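Local coordinates for protein V-type ATP synthase alpha chain (PDB 5BN4) that belongs to the ATP synthase alpha/beta family as subunit A of a V-type ATPase, with a P-loop-type nucleotide-binding domain that holds ANP, at residues 202-207 with 489-494. Sequence-based numbering, arbitrary orientation.
Sequences TGTRVL and LQQDAF. With ANP (phosphoaminophosphonic acid-adenylate ester), chain C.
The side-chain amide of Q491 lies over one face of the R205 guanidinium, its CD displaced toward the rim, with the two planes 41° apart; at the guanidinium edge, near its plane, sits the carbonyl of Q490, whose O is 2.9 Å from R205 NH1. R205 reaches across with an extended chain, and its NH2 ends in a salt bridge with D498. Q491 uses both ends of its amide. With CG anti to the backbone N (chi1 -173°) and the chain stretched beyond it, the group arrives beside the turn that leads into helix 205-210. There NE2 gives a nearly straight hydrogen bond to G203 O, 2.9 Å long, in the amide plane of Q491 but above the carbonyl plane of G203. OE1 accepts from R205 N at 3.1 Å, this time in its own carbonyl plane. A water adds a third grip, donating to Q491 OE1 and to L489 O (2.7 Å) and accepting from V206 N. These bonds, with the carbonyls of D498 and S499 sharing what NE2 has left to give, hold the amide in one rotation. V206 CG2 meets L489 CD2 at 4.1 Å, the two side chains crossing at about a right angle. The backbone of the loop then turns to the nucleotide: Q491 O accepts from N6 of ANP (2.8 Å) and A493 N donates to its N1 (3.0 Å), with an Asx turn at D492. The contact joins the nucleotide-binding domain to the C-terminal domain, whose loop after helix 472-489 lines one side of the ANP site, holding the adenine through backbone atoms next to the P-loop-type domain.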
ATOM      1  N   THR A 202     -36.079   8.735  16.364  1.00 43.36           N
ATOM      2  CA  THR A 202     -35.136   9.509  17.160  1.00 43.75           C
ATOM      3  C   THR A 202     -35.656  10.938  17.247  1.00 48.99           C
ATOM      4  O   THR A 202     -36.808  11.205  16.908  1.00 63.24           O
ATOM      5  CB  THR A 202     -33.730   9.518  16.526  1.00 44.06           C
ATOM      6  OG1 THR A 202     -33.740  10.319  15.339  1.00 35.37           O
ATOM      7  CG2 THR A 202     -33.289   8.105  16.174  1.00 32.56           C
ATOM      8  N   GLY A 203     -34.814  11.858  17.697  1.00 42.00           N
ATOM      9  CA  GLY A 203     -35.189  13.258  17.704  1.00 39.45           C
ATOM     10  C   GLY A 203     -34.606  13.980  16.507  1.00 43.73           C
ATOM     11  O   GLY A 203     -34.843  15.171  16.310  1.00 44.83           O
ATOM     12  N   THR A 204     -33.846  13.247  15.698  1.00 45.50           N
ATOM     13  CA  THR A 204     -33.109  13.836  14.587  1.00 35.60           C
ATOM     14  C   THR A 204     -33.744  13.538  13.229  1.00 37.07           C
ATOM     15  O   THR A 204     -33.978  12.381  12.880  1.00 33.23           O
ATOM     16  CB  THR A 204     -31.640  13.378  14.591  1.00 45.49           C
ATOM     17  OG1 THR A 204     -31.018  13.795  15.813  1.00 36.87           O
ATOM     18  CG2 THR A 204     -30.889  13.979  13.414  1.00 37.95           C
ATOM     19  N   ARG A 205     -34.002  14.601  12.471  1.00 45.46           N
ATOM     20  CA  ARG A 205     -34.751  14.531  11.215  1.00 41.92           C
ATOM     21  C   ARG A 205     -34.149  13.593  10.174  1.00 44.18           C
ATOM     22  O   ARG A 205     -34.857  12.770   9.592  1.00 50.50           O
ATOM     23  CB  ARG A 205     -34.889  15.930  10.613  1.00 40.26           C
ATOM     24  CG  ARG A 205     -35.343  16.971  11.611  1.00 48.37           C
ATOM     25  CD  ARG A 205     -35.453  18.348  10.986  1.00 39.68           C
ATOM     26  NE  ARG A 205     -35.646  19.364  12.014  1.00 53.72           N
ATOM     27  CZ  ARG A 205     -34.670  20.109  12.519  1.00 50.98           C
ATOM     28  NH1 ARG A 205     -33.427  19.969  12.076  1.00 50.23           N
ATOM     29  NH2 ARG A 205     -34.939  21.002  13.460  1.00 60.49           N
ATOM     30  N   VAL A 206     -32.848  13.726   9.940  1.00 44.73           N
ATOM     31  CA  VAL A 206     -32.168  12.937   8.916  1.00 49.60           C
ATOM     32  C   VAL A 206     -32.246  11.438   9.213  1.00 40.98           C
ATOM     33  O   VAL A 206     -32.240  10.612   8.299  1.00 41.28           O
ATOM     34  CB  VAL A 206     -30.695  13.387   8.740  1.00 43.43           C
ATOM     35  CG1 VAL A 206     -29.887  13.114  10.003  1.00 34.47           C
ATOM     36  CG2 VAL A 206     -30.061  12.709   7.533  1.00 41.80           C
ATOM     37  N   LEU A 207     -32.343  11.094  10.493  1.00 37.12           N
ATOM     38  CA  LEU A 207     -32.400   9.696  10.897  1.00 31.23           C
ATOM     39  C   LEU A 207     -33.834   9.194  10.988  1.00 42.41           C
ATOM     40  O   LEU A 207     -34.067   7.995  11.113  1.00 44.10           O
ATOM     41  CB  LEU A 207     -31.692   9.493  12.239  1.00 38.98           C
ATOM     42  CG  LEU A 207     -30.218   9.894  12.307  1.00 45.26           C
ATOM     43  CD1 LEU A 207     -29.596   9.415  13.613  1.00 30.54           C
ATOM     44  CD2 LEU A 207     -29.447   9.363  11.102  1.00 30.38           C
ATOM     45  N   LEU A 489     -31.821  19.124   7.049  1.00 43.49           N
ATOM     46  CA  LEU A 489     -30.812  18.131   7.402  1.00 43.07           C
ATOM     47  C   LEU A 489     -29.984  18.546   8.619  1.00 47.60           C
ATOM     48  O   LEU A 489     -29.737  17.738   9.515  1.00 40.57           O
ATOM     49  CB  LEU A 489     -29.904  17.839   6.204  1.00 50.27           C
ATOM     50  CG  LEU A 489     -30.618  17.254   4.982  1.00 45.37           C
ATOM     51  CD1 LEU A 489     -29.635  16.994   3.853  1.00 37.84           C
ATOM     52  CD2 LEU A 489     -31.361  15.980   5.356  1.00 44.19           C
ATOM     53  N   GLN A 490     -29.556  19.805   8.648  1.00 31.94           N
ATOM     54  CA  GLN A 490     -28.818  20.325   9.795  1.00 41.61           C
ATOM     55  C   GLN A 490     -29.714  20.447  11.024  1.00 49.01           C
ATOM     56  O   GLN A 490     -30.888  20.804  10.916  1.00 48.27           O
ATOM     57  CB  GLN A 490     -28.189  21.680   9.472  1.00 39.73           C
ATOM     58  CG  GLN A 490     -27.089  21.620   8.435  1.00 36.24           C
ATOM     59  CD  GLN A 490     -26.412  22.959   8.232  1.00 43.32           C
ATOM     60  OE1 GLN A 490     -25.771  23.193   7.208  1.00 49.50           O
ATOM     61  NE2 GLN A 490     -26.547  23.846   9.211  1.00 39.79           N
ATOM     62  N   GLN A 491     -29.152  20.152  12.190  1.00 42.11           N
ATOM     63  CA  GLN A 491     -29.907  20.202  13.435  1.00 39.79           C
ATOM     64  C   GLN A 491     -28.977  20.478  14.613  1.00 39.50           C
ATOM     65  O   GLN A 491     -28.150  19.641  14.972  1.00 41.27           O
ATOM     66  CB  GLN A 491     -30.667  18.890  13.644  1.00 28.84           C
ATOM     67  CG  GLN A 491     -31.611  18.898  14.829  1.00 34.07           C
ATOM     68  CD  GLN A 491     -32.537  17.698  14.846  1.00 40.47           C
ATOM     69  OE1 GLN A 491     -32.664  16.979  13.853  1.00 42.35           O
ATOM     70  NE2 GLN A 491     -33.192  17.473  15.978  1.00 35.14           N
ATOM     71  N   ASP A 492     -29.114  21.660  15.206  1.00 44.22           N
ATOM     72  CA  ASP A 492     -28.224  22.088  16.282  1.00 47.39           C
ATOM     73  C   ASP A 492     -28.532  21.352  17.583  1.00 44.96           C
ATOM     74  O   ASP A 492     -29.540  21.620  18.236  1.00 46.30           O
ATOM     75  CB  ASP A 492     -28.318  23.603  16.486  1.00 33.41           C
ATOM     76  CG  ASP A 492     -27.068  24.187  17.126  1.00 51.29           C
ATOM     77  OD1 ASP A 492     -26.412  23.481  17.920  1.00 50.40           O
ATOM     78  OD2 ASP A 492     -26.742  25.356  16.829  1.00 50.13           O
ATOM     79  N   ALA A 493     -27.650  20.429  17.951  1.00 38.08           N
ATOM     80  CA  ALA A 493     -27.834  19.612  19.146  1.00 37.45           C
ATOM     81  C   ALA A 493     -27.775  20.445  20.419  1.00 47.10           C
ATOM     82  O   ALA A 493     -28.302  20.047  21.458  1.00 48.11           O
ATOM     83  CB  ALA A 493     -26.786  18.515  19.195  1.00 34.41           C
ATOM     84  N   PHE A 494     -27.128  21.601  20.333  1.00 45.21           N
ATOM     85  CA  PHE A 494     -26.920  22.442  21.504  1.00 45.14           C
ATOM     86  C   PHE A 494     -27.754  23.718  21.450  1.00 52.08           C
ATOM     87  O   PHE A 494     -27.454  24.701  22.128  1.00 70.88           O
ATOM     88  CB  PHE A 494     -25.433  22.754  21.673  1.00 47.77           C
ATOM     89  CG  PHE A 494     -24.574  21.527  21.753  1.00 58.74           C
ATOM     90  CD1 PHE A 494     -24.689  20.659  22.826  1.00 59.76           C
ATOM     91  CD2 PHE A 494     -23.664  21.233  20.750  1.00 64.43           C
ATOM     92  CE1 PHE A 494     -23.909  19.522  22.903  1.00 74.66           C
ATOM     93  CE2 PHE A 494     -22.877  20.096  20.821  1.00 55.75           C
ATOM     94  CZ  PHE A 494     -23.000  19.240  21.900  1.00 74.96           C
TER
HETATM   95  PG  ANP C 601     -16.309  11.009  19.452  1.00 81.87           P
HETATM   96  O1G ANP C 601     -16.364  12.099  20.569  1.00 61.94           O
HETATM   97  O2G ANP C 601     -16.930   9.651  20.007  1.00 46.08           O
HETATM   98  O3G ANP C 601     -14.859  10.727  19.035  1.00 48.30           O
HETATM   99  PB  ANP C 601     -16.573  12.426  17.036  1.00 29.92           P
HETATM  100  O1B ANP C 601     -17.021  11.906  15.639  1.00 40.17           O
HETATM  101  O2B ANP C 601     -15.023  12.387  17.081  1.00 41.47           O
HETATM  102  N3B ANP C 601     -17.283  11.457  18.208  1.00 40.31           N
HETATM  103  PA  ANP C 601     -17.962  14.438  18.373  1.00 47.24           P
HETATM  104  O1A ANP C 601     -19.202  13.522  18.453  1.00 46.96           O
HETATM  105  O2A ANP C 601     -17.203  14.368  19.745  1.00 45.03           O
HETATM  106  O3A ANP C 601     -17.062  13.879  17.159  1.00 46.43           O
HETATM  107  O5' ANP C 601     -18.356  15.905  18.007  1.00 52.93           O
HETATM  108  C5' ANP C 601     -17.374  16.747  17.392  1.00 46.28           C
HETATM  109  C4' ANP C 601     -17.923  18.149  17.260  1.00 37.50           C
HETATM  110  O4' ANP C 601     -19.036  18.171  16.441  1.00 52.97           O
HETATM  111  C3' ANP C 601     -18.304  18.700  18.629  1.00 42.59           C
HETATM  112  O3' ANP C 601     -17.452  19.658  19.044  1.00 55.90           O
HETATM  113  C2' ANP C 601     -19.661  19.265  18.460  1.00 54.11           C
HETATM  114  O2' ANP C 601     -19.769  20.602  18.829  1.00 75.02           O
HETATM  115  C1' ANP C 601     -19.958  19.084  16.992  1.00 50.00           C
HETATM  116  N9  ANP C 601     -21.324  18.634  16.719  1.00 54.03           N
HETATM  117  C8  ANP C 601     -21.702  17.383  16.411  1.00 46.08           C
HETATM  118  N7  ANP C 601     -23.006  17.344  16.231  1.00 53.57           N
HETATM  119  C5  ANP C 601     -23.515  18.559  16.416  1.00 60.38           C
HETATM  120  C6  ANP C 601     -24.796  19.097  16.355  1.00 51.39           C
HETATM  121  N6  ANP C 601     -25.906  18.251  16.032  1.00 53.36           N
HETATM  122  N1  ANP C 601     -24.989  20.404  16.597  1.00 51.65           N
HETATM  123  C2  ANP C 601     -23.955  21.225  16.903  1.00 53.54           C
HETATM  124  N3  ANP C 601     -22.693  20.735  16.970  1.00 50.78           N
HETATM  125  C4  ANP C 601     -22.446  19.415  16.732  1.00 57.77           C
HETATM  126  O   HOH W   1     -31.287  16.220  11.070  1.00 42.78           O